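Long-range contacts in tartrate dehydrogenase/decarboxylase (Pseudomonas putida, PDB 3FLK), which oxidises tartrate with NAD, converts meso-tartrate to D-glycerate, and catalyses the oxidative decarboxylation of D-malate to pyruvate: residues A[7-12]-A[68-73]; A[44-49]-A[58-63]; A[99-104]-A[275-280]; A[304-309]-A[321-326]. The protein carries 1 engineered substitution. All coordinates share one frame; numbering follows the deposited sequence.

Contact 1: residues A[7-12]-A[68-73]; sequences RIAAIP and KQYDAI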
loop_
_atom_site.group_PDB
_atom_site.type_symbol
_atom_site.label_atom_id
_atom_site.label_comp_id
_atom_site.label_asym_id
_atom_site.label_seq_id
_atom_site.Cartn_x
_atom_site.Cartn_y
_atom_site.Cartn_z
ATOM N N ARG A 7 19.414 -16.594 27.064
ATOM C CA ARG A 7 20.072 -17.205 25.917
ATOM C C ARG A 7 19.460 -16.668 24.628
ATOM O O ARG A 7 18.243 -16.743 24.430
ATOM C CB ARG A 7 19.932 -18.728 25.956
ATOM C CG ARG A 7 20.601 -19.412 27.138
ATOM C CD ARG A 7 20.488 -20.925 26.999
ATOM N NE ARG A 7 21.397 -21.455 25.979
ATOM C CZ ARG A 7 21.174 -22.558 25.266
ATOM N NH1 ARG A 7 20.058 -23.260 25.435
ATOM N NH2 ARG A 7 22.065 -22.956 24.369
ATOM N N ILE A 8 20.309 -16.130 23.759
ATOM C CA ILE A 8 19.858 -15.513 22.516
ATOM C C ILE A 8 20.321 -16.317 21.307
ATOM O O ILE A 8 21.515 -16.576 21.140
ATOM C CB ILE A 8 20.394 -14.059 22.357
ATOM C CG1 ILE A 8 20.254 -13.225 23.649
ATOM C CG2 ILE A 8 19.796 -13.384 21.112
ATOM C CD1 ILE A 8 18.869 -13.170 24.288
ATOM N N ALA A 9 19.369 -16.701 20.463
ATOM C CA ALA A 9 19.687 -17.327 19.188
ATOM C C ALA A 9 19.854 -16.246 18.122
ATOM O O ALA A 9 18.879 -15.617 17.703
ATOM C CB ALA A 9 18.604 -18.319 18.795
ATOM N N ALA A 10 21.101 -16.023 17.710
ATOM C CA ALA A 10 21.426 -15.031 16.688
ATOM C C ALA A 10 21.492 -15.697 15.319
ATOM O O ALA A 10 22.276 -16.627 15.103
ATOM C CB ALA A 10 22.740 -14.331 17.019
ATOM N N ILE A 11 20.648 -15.229 14.402
ATOM C CA ILE A 11 20.541 -15.816 13.069
ATOM C C ILE A 11 20.621 -14.698 12.028
ATOM O O ILE A 11 19.613 -14.056 11.727
ATOM C CB ILE A 11 19.221 -16.632 12.893
ATOM C CG1 ILE A 11 19.026 -17.621 14.051
ATOM C CG2 ILE A 11 19.207 -17.358 11.538
ATOM C CD1 ILE A 11 17.697 -18.375 14.029
ATOM N N PRO A 12 21.833 -14.447 11.489
ATOM C CA PRO A 12 22.021 -13.353 10.529
ATOM C C PRO A 12 21.253 -13.532 9.212
ATOM O O PRO A 12 20.714 -12.559 8.681
ATOM C CB PRO A 12 23.538 -13.343 10.285
ATOM C CG PRO A 12 24.016 -14.685 10.693
ATOM C CD PRO A 12 23.088 -15.168 11.769
ATOM N N LYS A 68 13.813 -23.686 20.681
ATOM C CA LYS A 68 13.006 -23.667 21.907
ATOM C C LYS A 68 13.857 -23.634 23.180
ATOM O O LYS A 68 13.357 -23.314 24.261
ATOM C CB LYS A 68 12.022 -24.841 21.942
ATOM C CG LYS A 68 10.684 -24.536 21.275
ATOM C CD LYS A 68 9.581 -25.479 21.751
ATOM C CE LYS A 68 9.499 -26.744 20.906
ATOM N NZ LYS A 68 8.891 -26.489 19.569
ATOM N N GLN A 69 15.144 -23.949 23.038
ATOM C CA GLN A 69 16.097 -23.888 24.148
ATOM C C GLN A 69 16.579 -22.456 24.408
ATOM O O GLN A 69 17.345 -22.210 25.345
ATOM C CB GLN A 69 17.302 -24.804 23.883
ATOM C CG GLN A 69 16.965 -26.200 23.336
ATOM C CD GLN A 69 15.872 -26.910 24.122
ATOM O OE1 GLN A 69 14.832 -27.273 23.565
ATOM N NE2 GLN A 69 16.096 -27.101 25.419
ATOM N N TYR A 70 16.118 -21.517 23.582
ATOM C CA TYR A 70 16.529 -20.118 23.683
ATOM C C TYR A 70 15.388 -19.213 24.129
ATOM O O TYR A 70 14.215 -19.511 23.893
ATOM C CB TYR A 70 17.125 -19.637 22.354
ATOM C CG TYR A 70 18.436 -20.307 22.021
ATOM C CD1 TYR A 70 19.648 -19.714 22.367
ATOM C CD2 TYR A 70 18.467 -21.544 21.376
ATOM C CE1 TYR A 70 20.858 -20.331 22.075
ATOM C CE2 TYR A 70 19.671 -22.171 21.081
ATOM C CZ TYR A 70 20.862 -21.556 21.432
ATOM O OH TYR A 70 22.057 -22.168 21.143
ATOM N N ASP A 71 15.746 -18.111 24.780
ATOM C CA ASP A 71 14.772 -17.165 25.320
ATOM C C ASP A 71 14.180 -16.248 24.248
ATOM O O ASP A 71 13.028 -15.826 24.356
ATOM C CB ASP A 71 15.398 -16.353 26.455
ATOM C CG ASP A 71 15.738 -17.212 27.667
ATOM O OD1 ASP A 71 14.804 -17.662 28.364
ATOM O OD2 ASP A 71 16.942 -17.442 27.918
ATOM N N ALA A 72 14.974 -15.940 23.223
ATOM C CA ALA A 72 14.491 -15.170 22.073
ATOM C C ALA A 72 15.380 -15.335 20.844
ATOM O O ALA A 72 16.518 -15.802 20.943
ATOM C CB ALA A 72 14.327 -13.692 22.436
ATOM N N ILE A 73 14.842 -14.954 19.687
ATOM C CA ILE A 73 15.561 -15.049 18.418
ATOM C C ILE A 73 15.887 -13.649 17.898
ATOM O O ILE A 73 15.001 -12.798 17.769
ATOM C CB ILE A 73 14.759 -15.841 17.349
ATOM C CG1 ILE A 73 14.332 -17.212 17.893
ATOM C CG2 ILE A 73 15.576 -15.999 16.065
ATOM C CD1 ILE A 73 13.238 -17.892 17.082
#
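Strand 7-12 and the start of strand 72-77 pair in parallel, with Ile8 bridged to Ala72 and Ala9 to Ile73. Ala9 N gives a nearly straight bond to Ala72 O at 3.0 Å. Asp71 clasps Arg7 from two atoms. Its backbone N donates to Arg7 O at 2.9 Å. Its carboxylate OD2 takes Arg7 N at 2.7 Å through the anti lone pair, at 170°. Both faces of the Tyr70 ring are covered. Over one face lies the Arg7 guanidinium, a cation-pi contact with CZ 4.2 Å from the centroid. The bend of the arginine at chi3 (74°) folds the group back over the ring, the planes 30° apart. Over the opposite face sits Ala9 CB, 4.1 Å from the centroid, a CH-pi contact. Replacing Tyr70 with alanine would probably deprive the guanidinium of its aromatic platform and open a gap beside Ala9. Ile11 CD1 meets Ile73 CG2 at 3.8 Å. The two strands are neighbours in the large mixed sheet of the isocitrate/isopropylmalate dehydrogenase fold. Strand 39-43 flanks strand 6-13, and its Asp42 is hydrogen-bonded to Tyr70 OH. Helix 299-313 packs on Ile8 and Ala72, and helix 63-67 on Ala9 and Ile73.

Contact 2: residues A[44-49]-A[58-63]; sequences FEWASC and MMPDDW. With SO4 (sulfate ion), chain L.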
loop_
_atom_site.group_PDB
_atom_site.type_symbol
_atom_site.label_atom_id
_atom_site.label_comp_id
_atom_site.label_asym_id
_atom_site.label_seq_id
_atom_site.Cartn_x
_atom_site.Cartn_y
_atom_site.Cartn_z
ATOM N N PHE A 44 23.698 -19.109 14.540
ATOM C CA PHE A 44 23.309 -20.200 13.652
ATOM C C PHE A 44 23.475 -19.786 12.196
ATOM O O PHE A 44 23.101 -18.675 11.812
ATOM C CB PHE A 44 21.865 -20.629 13.925
ATOM C CG PHE A 44 21.649 -21.191 15.303
ATOM C CD1 PHE A 44 21.862 -22.542 15.557
ATOM C CD2 PHE A 44 21.240 -20.372 16.349
ATOM C CE1 PHE A 44 21.664 -23.070 16.827
ATOM C CE2 PHE A 44 21.043 -20.890 17.626
ATOM C CZ PHE A 44 21.256 -22.242 17.863
ATOM N N GLU A 45 24.038 -20.692 11.397
ATOM C CA GLU A 45 24.360 -20.420 9.996
ATOM C C GLU A 45 23.207 -20.754 9.052
ATOM O O GLU A 45 23.225 -20.366 7.882
ATOM C CB GLU A 45 25.620 -21.187 9.572
ATOM C CG GLU A 45 26.845 -20.947 10.456
ATOM C CD GLU A 45 27.330 -19.508 10.427
ATOM O OE1 GLU A 45 27.717 -19.027 9.340
ATOM O OE2 GLU A 45 27.336 -18.861 11.497
ATOM N N TRP A 46 22.210 -21.477 9.557
ATOM C CA TRP A 46 21.050 -21.829 8.741
ATOM C C TRP A 46 20.013 -20.706 8.660
ATOM O O TRP A 46 20.279 -19.581 9.095
ATOM C CB TRP A 46 20.437 -23.179 9.141
ATOM C CG TRP A 46 20.454 -23.518 10.604
ATOM C CD1 TRP A 46 21.429 -24.195 11.276
ATOM C CD2 TRP A 46 19.423 -23.246 11.559
ATOM N NE1 TRP A 46 21.081 -24.344 12.597
ATOM C CE2 TRP A 46 19.852 -23.773 12.797
ATOM C CE3 TRP A 46 18.180 -22.602 11.492
ATOM C CZ2 TRP A 46 19.082 -23.676 13.960
ATOM C CZ3 TRP A 46 17.416 -22.503 12.648
ATOM C CH2 TRP A 46 17.873 -23.038 13.867
ATOM N N ALA A 47 18.839 -21.017 8.106
ATOM C CA ALA A 47 17.854 -20.002 7.715
ATOM C C ALA A 47 18.515 -18.984 6.777
ATOM O O ALA A 47 18.374 -17.765 6.932
ATOM C CB ALA A 47 17.225 -19.326 8.941
ATOM N N SER A 48 19.258 -19.524 5.813
ATOM C CA SER A 48 19.986 -18.745 4.821
ATOM C C SER A 48 19.992 -19.508 3.504
ATOM O O SER A 48 19.815 -20.733 3.481
ATOM C CB SER A 48 21.422 -18.490 5.286
ATOM O OG SER A 48 22.192 -19.683 5.269
ATOM N N CYS A 49 20.191 -18.782 2.409
ATOM C CA CYS A 49 20.195 -19.383 1.081
ATOM C C CYS A 49 21.457 -20.203 0.802
ATOM O O CYS A 49 21.428 -21.119 -0.018
ATOM C CB CYS A 49 19.954 -18.319 0.010
ATOM S SG CYS A 49 18.264 -17.649 0.065
HETATM N N MSE A 58 16.004 -24.743 3.749
HETATM C CA MSE A 58 16.431 -23.514 4.413
HETATM C C MSE A 58 16.992 -23.760 5.812
HETATM O O MSE A 58 17.885 -23.043 6.266
HETATM C CB MSE A 58 15.269 -22.520 4.486
HETATM C CG MSE A 58 14.778 -22.018 3.134
HETATM SE SE MSE A 58 16.113 -20.984 2.142
HETATM C CE MSE A 58 16.528 -19.647 3.492
HETATM N N MSE A 59 16.458 -24.777 6.485
HETATM C CA MSE A 59 16.805 -25.082 7.873
HETATM C C MSE A 59 16.829 -26.592 8.102
HETATM O O MSE A 59 16.170 -27.333 7.368
HETATM C CB MSE A 59 15.778 -24.458 8.820
HETATM C CG MSE A 59 15.495 -22.996 8.566
HETATM SE SE MSE A 59 14.428 -22.222 9.971
HETATM C CE MSE A 59 12.711 -23.074 9.602
ATOM N N PRO A 60 17.578 -27.055 9.127
ATOM C CA PRO A 60 17.513 -28.468 9.502
ATOM C C PRO A 60 16.120 -28.853 10.006
ATOM O O PRO A 60 15.377 -27.994 10.487
ATOM C CB PRO A 60 18.541 -28.583 10.634
ATOM C CG PRO A 60 18.685 -27.201 11.167
ATOM C CD PRO A 60 18.528 -26.313 9.975
ATOM N N ASP A 61 15.782 -30.134 9.892
ATOM C CA ASP A 61 14.464 -30.639 10.284
ATOM C C ASP A 61 14.121 -30.376 11.753
ATOM O O ASP A 61 12.949 -30.219 12.097
ATOM C CB ASP A 61 14.352 -32.140 9.980
ATOM C CG ASP A 61 14.262 -32.442 8.487
ATOM O OD1 ASP A 61 14.361 -31.509 7.661
ATOM O OD2 ASP A 61 14.088 -33.630 8.139
ATOM N N ASP A 62 15.140 -30.323 12.608
ATOM C CA ASP A 62 14.933 -30.146 14.048
ATOM C C ASP A 62 15.142 -28.702 14.534
ATOM O O ASP A 62 15.485 -28.477 15.697
ATOM C CB ASP A 62 15.818 -31.121 14.838
ATOM C CG ASP A 62 17.307 -30.827 14.691
ATOM O OD1 ASP A 62 17.715 -30.200 13.685
ATOM O OD2 ASP A 62 18.074 -31.231 15.592
ATOM N N TRP A 63 14.914 -27.734 13.646
ATOM C CA TRP A 63 15.127 -26.317 13.963
ATOM C C TRP A 63 14.335 -25.850 15.191
ATOM O O TRP A 63 14.854 -25.092 16.012
ATOM C CB TRP A 63 14.819 -25.427 12.748
ATOM C CG TRP A 63 13.376 -25.447 12.327
ATOM C CD1 TRP A 63 12.804 -26.272 11.402
ATOM C CD2 TRP A 63 12.324 -24.607 12.820
ATOM N NE1 TRP A 63 11.463 -25.997 11.287
ATOM C CE2 TRP A 63 11.141 -24.982 12.148
ATOM C CE3 TRP A 63 12.266 -23.572 13.765
ATOM C CZ2 TRP A 63 9.913 -24.359 12.389
ATOM C CZ3 TRP A 63 11.043 -22.958 14.010
ATOM C CH2 TRP A 63 9.884 -23.352 13.320
HETATM S S SO4 L . 18.399 -32.559 9.688
HETATM O O1 SO4 L . 17.959 -31.717 8.578
HETATM O O2 SO4 L . 18.177 -33.960 9.342
HETATM O O3 SO4 L . 19.822 -32.337 9.935
HETATM O O4 SO4 L . 17.643 -32.231 10.894
#
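Trp46 and Pro60 meet in a CH-pi contact between these two loops. Pro60 CD lies over one face of the indole, 3.6 Å from the centroid of the five-membered ring. Phe44 CB lies over the opposite face. Met59, a selenomethionine, approaches the same indole obliquely, its SE 5.1 Å from the six-membered ring centroid. This is a Met-aromatic contact. Trp63 CB touches Trp46 CZ3 at 3.9 Å.

Ala47 CB and Met59 CG form an apolar pair. Met58, also a selenomethionine, is bent at chi2 and chi3 (-64° and -55°). The bends pack its CE methyl on a backbone carbonyl, 3.5 Å from Ser48 O.

One backbone hydrogen bond joins the loops. Ala47 N donates to Met58 O at 2.9 Å, with an angle of 133° at the hydrogen. Within the first loop, Ser48 OG donates to Glu45 O, in the carbonyl plane. A sulfate, probably from the crystallisation liquor, takes Asp61 N at its O1, 3.0 Å away, and is also held by Lys57.

Pro60 to Trp63 form a type I turn leading into helix 63-67. Ser48 is the N-cap of helix 49-55. The contact joins the loop leading into that helix to the loop leaving it. Helix 94-100 packs on Met59 and Trp63, and strand 6-13 on Ala47.

Contact 3: residues A[99-104]-A[275-280]; sequences REFDQY and NFPSLF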
loop_
_atom_site.group_PDB
_atom_site.type_symbol
_atom_site.label_atom_id
_atom_site.label_comp_id
_atom_site.label_asym_id
_atom_site.label_seq_id
_atom_site.Cartn_x
_atom_site.Cartn_y
_atom_site.Cartn_z
ATOM N N ARG A 99 4.855 -18.543 12.471
ATOM C CA ARG A 99 3.628 -19.336 12.580
ATOM C C ARG A 99 3.724 -20.470 13.593
ATOM O O ARG A 99 2.814 -20.656 14.404
ATOM C CB ARG A 99 3.176 -19.821 11.198
ATOM C CG ARG A 99 2.827 -18.647 10.300
ATOM C CD ARG A 99 2.323 -19.026 8.922
ATOM N NE ARG A 99 1.917 -17.810 8.219
ATOM C CZ ARG A 99 1.032 -17.749 7.229
ATOM N NH1 ARG A 99 0.432 -18.844 6.780
ATOM N NH2 ARG A 99 0.744 -16.574 6.688
ATOM N N GLU A 100 4.832 -21.207 13.570
ATOM C CA GLU A 100 5.002 -22.332 14.492
ATOM C C GLU A 100 5.322 -21.921 15.930
ATOM O O GLU A 100 5.041 -22.673 16.864
ATOM C CB GLU A 100 6.011 -23.346 13.949
ATOM C CG GLU A 100 5.428 -24.187 12.820
ATOM C CD GLU A 100 6.418 -25.158 12.212
ATOM O OE1 GLU A 100 7.101 -25.879 12.973
ATOM O OE2 GLU A 100 6.493 -25.214 10.967
ATOM N N PHE A 101 5.893 -20.732 16.107
ATOM C CA PHE A 101 6.085 -20.176 17.445
ATOM C C PHE A 101 4.958 -19.215 17.819
ATOM O O PHE A 101 5.048 -18.497 18.818
ATOM C CB PHE A 101 7.458 -19.500 17.586
ATOM C CG PHE A 101 8.613 -20.468 17.629
ATOM C CD1 PHE A 101 8.417 -21.803 17.984
ATOM C CD2 PHE A 101 9.903 -20.039 17.336
ATOM C CE1 PHE A 101 9.482 -22.700 18.025
ATOM C CE2 PHE A 101 10.978 -20.929 17.378
ATOM C CZ PHE A 101 10.765 -22.261 17.724
ATOM N N ASP A 102 3.900 -19.221 17.008
ATOM C CA ASP A 102 2.691 -18.418 17.230
ATOM C C ASP A 102 2.997 -16.975 17.649
ATOM O O ASP A 102 2.466 -16.468 18.648
ATOM C CB ASP A 102 1.756 -19.106 18.233
ATOM C CG ASP A 102 0.292 -18.761 17.999
ATOM O OD1 ASP A 102 -0.124 -18.627 16.825
ATOM O OD2 ASP A 102 -0.446 -18.631 18.996
ATOM N N GLN A 103 3.860 -16.331 16.870
ATOM C CA GLN A 103 4.255 -14.950 17.105
ATOM C C GLN A 103 3.250 -14.024 16.421
ATOM O O GLN A 103 3.591 -13.325 15.467
ATOM C CB GLN A 103 5.682 -14.713 16.584
ATOM C CG GLN A 103 6.744 -15.561 17.290
ATOM C CD GLN A 103 8.092 -15.595 16.570
ATOM O OE1 GLN A 103 8.226 -15.143 15.430
ATOM N NE2 GLN A 103 9.096 -16.151 17.241
ATOM N N TYR A 104 2.013 -14.020 16.918
ATOM C CA TYR A 104 0.895 -13.403 16.189
ATOM C C TYR A 104 0.892 -11.872 16.143
ATOM O O TYR A 104 0.241 -11.280 15.279
ATOM C CB TYR A 104 -0.460 -13.964 16.653
ATOM C CG TYR A 104 -0.836 -13.669 18.090
ATOM C CD1 TYR A 104 -1.526 -12.505 18.422
ATOM C CD2 TYR A 104 -0.534 -14.569 19.111
ATOM C CE1 TYR A 104 -1.885 -12.230 19.739
ATOM C CE2 TYR A 104 -0.896 -14.305 20.435
ATOM C CZ TYR A 104 -1.567 -13.132 20.736
ATOM O OH TYR A 104 -1.928 -12.852 22.035
ATOM N N ASN A 275 4.842 -18.711 25.425
ATOM C CA ASN A 275 4.890 -20.162 25.283
ATOM C C ASN A 275 6.046 -20.574 24.381
ATOM O O ASN A 275 6.577 -21.682 24.495
ATOM C CB ASN A 275 3.571 -20.694 24.719
ATOM C CG ASN A 275 2.418 -20.557 25.696
ATOM O OD1 ASN A 275 2.603 -20.635 26.913
ATOM N ND2 ASN A 275 1.215 -20.357 25.168
ATOM N N PHE A 276 6.423 -19.663 23.487
ATOM C CA PHE A 276 7.521 -19.864 22.550
ATOM C C PHE A 276 8.417 -18.624 22.554
ATOM O O PHE A 276 7.974 -17.551 22.970
ATOM C CB PHE A 276 6.971 -20.105 21.142
ATOM C CG PHE A 276 6.041 -21.286 21.037
ATOM C CD1 PHE A 276 6.544 -22.578 20.916
ATOM C CD2 PHE A 276 4.661 -21.103 21.044
ATOM C CE1 PHE A 276 5.688 -23.674 20.811
ATOM C CE2 PHE A 276 3.795 -22.194 20.941
ATOM C CZ PHE A 276 4.311 -23.481 20.825
ATOM N N PRO A 277 9.684 -18.762 22.111
ATOM C CA PRO A 277 10.526 -17.571 21.980
ATOM C C PRO A 277 9.983 -16.584 20.946
ATOM O O PRO A 277 9.475 -16.995 19.897
ATOM C CB PRO A 277 11.876 -18.135 21.518
ATOM C CG PRO A 277 11.571 -19.478 20.957
ATOM C CD PRO A 277 10.408 -19.992 21.737
ATOM N N SER A 278 10.067 -15.298 21.264
ATOM C CA SER A 278 9.713 -14.249 20.320
ATOM C C SER A 278 10.910 -13.946 19.417
ATOM O O SER A 278 12.042 -14.335 19.723
ATOM C CB SER A 278 9.249 -12.995 21.062
ATOM O OG SER A 278 8.029 -13.234 21.744
ATOM N N LEU A 279 10.652 -13.265 18.304
ATOM C CA LEU A 279 11.683 -12.984 17.312
ATOM C C LEU A 279 11.807 -11.487 17.053
ATOM O O LEU A 279 10.808 -10.786 16.876
ATOM C CB LEU A 279 11.399 -13.742 16.010
ATOM C CG LEU A 279 12.430 -13.657 14.877
ATOM C CD1 LEU A 279 12.474 -14.958 14.107
ATOM C CD2 LEU A 279 12.136 -12.492 13.942
ATOM N N PHE A 280 13.045 -11.009 17.028
ATOM C CA PHE A 280 13.315 -9.589 16.859
ATOM C C PHE A 280 14.228 -9.372 15.657
ATOM O O PHE A 280 15.283 -9.997 15.539
ATOM C CB PHE A 280 13.884 -8.995 18.154
ATOM C CG PHE A 280 12.959 -9.150 19.338
ATOM C CD1 PHE A 280 12.085 -8.129 19.694
ATOM C CD2 PHE A 280 12.937 -10.335 20.074
ATOM C CE1 PHE A 280 11.213 -8.279 20.777
ATOM C CE2 PHE A 280 12.073 -10.494 21.153
ATOM C CZ PHE A 280 11.212 -9.464 21.505
HETATM O O HOH W 1 0.936 -19.403 22.065
#
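A Schellman motif ends helix 94-100, with Asp102 at positive phi as its C-prime residue, and the turn after it packs on the chain entering strand 278-282. Gln103, the centre of an inverse gamma turn, makes the polar link. Its NE2 donates to Pro277 O at 2.8 Å and 154°, with the acceptor nearly in the amide plane. The side chain runs extended beyond CG (chi2 166°), which carries the amide across to the other segment. Its OE1 lies 3.5 Å from Leu279 CB. The Phe101 ring receives Pro277 CG over one face, a CH-pi contact 4.2 Å from the centroid. Phe276 lies beside it with the ring planes 20° apart. The two rings are slid so far that they barely overlap, and they meet at their CD1 atoms, 3.6 Å apart. Phe276 CB also comes to 3.4 Å from Phe101 O, and Glu100 O stands over the centre of the Phe276 ring. One direct hydrogen bond joins the turn to the strand entry. Around it is ring and proline packing, with two backbone carbonyl oxygens against Phe276. Gln103 OE1 is buried here with no partner in the model, a likely cost of placing NE2 on Pro277 O.

Contact 4: residues A[304-309]-A[321-326]; sequences SGALML and RAHDDM. With SO4 (sulfate ion), chain J.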
loop_
_atom_site.group_PDB
_atom_site.type_symbol
_atom_site.label_atom_id
_atom_site.label_comp_id
_atom_site.label_asym_id
_atom_site.label_seq_id
_atom_site.Cartn_x
_atom_site.Cartn_y
_atom_site.Cartn_z
ATOM N N SER A 304 15.800 -3.025 17.174
ATOM C CA SER A 304 15.185 -4.348 17.388
ATOM C C SER A 304 15.741 -5.039 18.630
ATOM O O SER A 304 15.002 -5.702 19.362
ATOM C CB SER A 304 15.386 -5.258 16.175
ATOM O OG SER A 304 14.640 -4.795 15.068
ATOM N N GLY A 305 17.045 -4.878 18.854
ATOM C CA GLY A 305 17.715 -5.416 20.034
ATOM C C GLY A 305 17.221 -4.778 21.316
ATOM O O GLY A 305 17.017 -5.467 22.315
ATOM N N ALA A 306 17.034 -3.459 21.281
ATOM C CA ALA A 306 16.470 -2.720 22.407
ATOM C C ALA A 306 15.061 -3.209 22.751
ATOM O O ALA A 306 14.730 -3.379 23.929
ATOM C CB ALA A 306 16.466 -1.227 22.121
ATOM N N LEU A 307 14.247 -3.447 21.721
ATOM C CA LEU A 307 12.903 -4.004 21.901
ATOM C C LEU A 307 12.958 -5.388 22.541
ATOM O O LEU A 307 12.115 -5.722 23.376
ATOM C CB LEU A 307 12.145 -4.070 20.567
ATOM C CG LEU A 307 11.821 -2.758 19.842
ATOM C CD1 LEU A 307 11.086 -3.044 18.541
ATOM C CD2 LEU A 307 11.008 -1.811 20.719
HETATM N N MSE A 308 13.954 -6.176 22.142
HETATM C CA MSE A 308 14.177 -7.516 22.681
HETATM C C MSE A 308 14.458 -7.489 24.184
HETATM O O MSE A 308 13.908 -8.298 24.936
HETATM C CB MSE A 308 15.318 -8.208 21.929
HETATM C CG MSE A 308 15.601 -9.631 22.379
HETATM SE SE MSE A 308 16.762 -10.564 21.140
HETATM C CE MSE A 308 16.890 -12.247 22.065
ATOM N N LEU A 309 15.305 -6.554 24.613
ATOM C CA LEU A 309 15.650 -6.410 26.027
ATOM C C LEU A 309 14.454 -5.933 26.841
ATOM O O LEU A 309 14.227 -6.407 27.955
ATOM C CB LEU A 309 16.837 -5.456 26.212
ATOM C CG LEU A 309 18.193 -5.867 25.628
ATOM C CD1 LEU A 309 19.264 -4.862 26.041
ATOM C CD2 LEU A 309 18.594 -7.284 26.044
ATOM N N ARG A 321 16.105 0.095 31.537
ATOM C CA ARG A 321 17.103 1.158 31.434
ATOM C C ARG A 321 18.055 0.916 30.266
ATOM O O ARG A 321 18.490 1.864 29.615
ATOM C CB ARG A 321 17.895 1.299 32.737
ATOM C CG ARG A 321 17.116 1.940 33.875
ATOM C CD ARG A 321 18.042 2.353 35.018
ATOM N NE ARG A 321 18.615 1.203 35.717
ATOM C CZ ARG A 321 18.114 0.664 36.825
ATOM N NH1 ARG A 321 17.018 1.168 37.382
ATOM N NH2 ARG A 321 18.712 -0.380 37.383
ATOM N N ALA A 322 18.374 -0.353 30.016
ATOM C CA ALA A 322 19.203 -0.738 28.874
ATOM C C ALA A 322 18.515 -0.381 27.556
ATOM O O ALA A 322 19.149 0.178 26.660
ATOM C CB ALA A 322 19.539 -2.218 28.924
ATOM N N HIS A 323 17.219 -0.691 27.458
ATOM C CA HIS A 323 16.399 -0.283 26.315
ATOM C C HIS A 323 16.440 1.230 26.124
ATOM O O HIS A 323 16.718 1.715 25.025
ATOM C CB HIS A 323 14.943 -0.745 26.479
ATOM C CG HIS A 323 13.990 -0.073 25.537
ATOM N ND1 HIS A 323 13.376 1.127 25.827
ATOM C CD2 HIS A 323 13.560 -0.425 24.302
ATOM C CE1 HIS A 323 12.608 1.483 24.814
ATOM N NE2 HIS A 323 12.699 0.557 23.876
ATOM N N ASP A 324 16.161 1.962 27.202
ATOM C CA ASP A 324 16.100 3.422 27.175
ATOM C C ASP A 324 17.435 4.059 26.782
ATOM O O ASP A 324 17.458 5.039 26.040
ATOM C CB ASP A 324 15.624 3.971 28.529
ATOM C CG ASP A 324 14.200 3.538 28.881
ATOM O OD1 ASP A 324 13.571 2.775 28.109
ATOM O OD2 ASP A 324 13.708 3.963 29.950
ATOM N N ASP A 325 18.537 3.497 27.276
ATOM C CA ASP A 325 19.877 3.988 26.943
ATOM C C ASP A 325 20.239 3.732 25.484
ATOM O O ASP A 325 20.930 4.539 24.862
ATOM C CB ASP A 325 20.935 3.371 27.863
ATOM C CG ASP A 325 21.011 4.062 29.219
ATOM O OD1 ASP A 325 20.250 5.025 29.457
ATOM O OD2 ASP A 325 21.841 3.639 30.047
HETATM N N MSE A 326 19.768 2.610 24.945
HETATM C CA MSE A 326 19.985 2.278 23.538
HETATM C C MSE A 326 19.253 3.246 22.614
HETATM O O MSE A 326 19.810 3.690 21.612
HETATM C CB MSE A 326 19.590 0.828 23.254
HETATM C CG MSE A 326 20.582 -0.169 23.824
HETATM SE SE MSE A 326 20.098 -2.029 23.585
HETATM C CE MSE A 326 20.348 -2.154 21.652
HETATM S S SO4 J . 10.516 2.380 21.655
HETATM O O1 SO4 J . 9.526 2.300 20.584
HETATM O O2 SO4 J . 9.879 2.070 22.932
HETATM O O3 SO4 J . 11.593 1.426 21.412
HETATM O O4 SO4 J . 11.058 3.737 21.705
#
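His323 packs its imidazole against Ala306 where two helices form an antiparallel pair. The short segments 304-309 and 321-326 run at 162° to each other, their axes 8.3 Å apart at closest approach. They belong to helices 299-313 and 317-336, which follow one another in the chain as a helical hairpin. Ala306 and His323 are the closest pair of the backbones, and the small alanine lets them come near.

His323 can be followed outward. CB lies 3.7 Å from Ala306 O. CG, at a similar distance, is anti to the backbone N (chi1 165°), which turns the ring toward the first helix. CD2 comes nearest, 3.2 Å from Ala306 O, which lies at the ring edge near its plane. CD2 also touches Ala306 CB. On the other side of the ring, ND1 donates to Asp324 OD1 at 2.8 Å and 172°, in the ring plane, and this fixes the ring's rotation. CE1 faces sulfate O2. At the tip, NE2 donates to sulfate O3. The sulfate, probably from the crystallisation liquor, is also held by Trp303 and Arg111. A leucine in place of His323 would probably leave Asp324 OD1 and the sulfate each without its imidazole donor.

Deeper in the interface, the packing is apolar. Met326, a selenomethionine, bends at chi3 and brings its CE close to Ala306 N. Helix 17-35 packs on Leu309 and Met326. Leu309 CD1 touches both Ala322 CB, at 3.9 Å, and Met326 SE, at 3.8 Å.

From the N terminus, contact 1 closes the first loop, pairing strand 6-13 with strand 72-77. Contact 2 is nested inside that loop and closes a short one around helix 49-55. The two touch where Phe44 N meets Ala10 O. Contact 3 opens after both have closed and spans the longest loop, bringing the end of helix 94-100 to strand 278-282. That strand lies beside strand 72-77 in the large mixed sheet, so contacts 1 and 3 share it. Contact 4 comes last, closing the hairpin of helices 299-313 and 317-336. Met308 in its first segment packs on Ile8, Ala72 and Phe280, tying the helix pair to the sheet. No contacts cross along the chain.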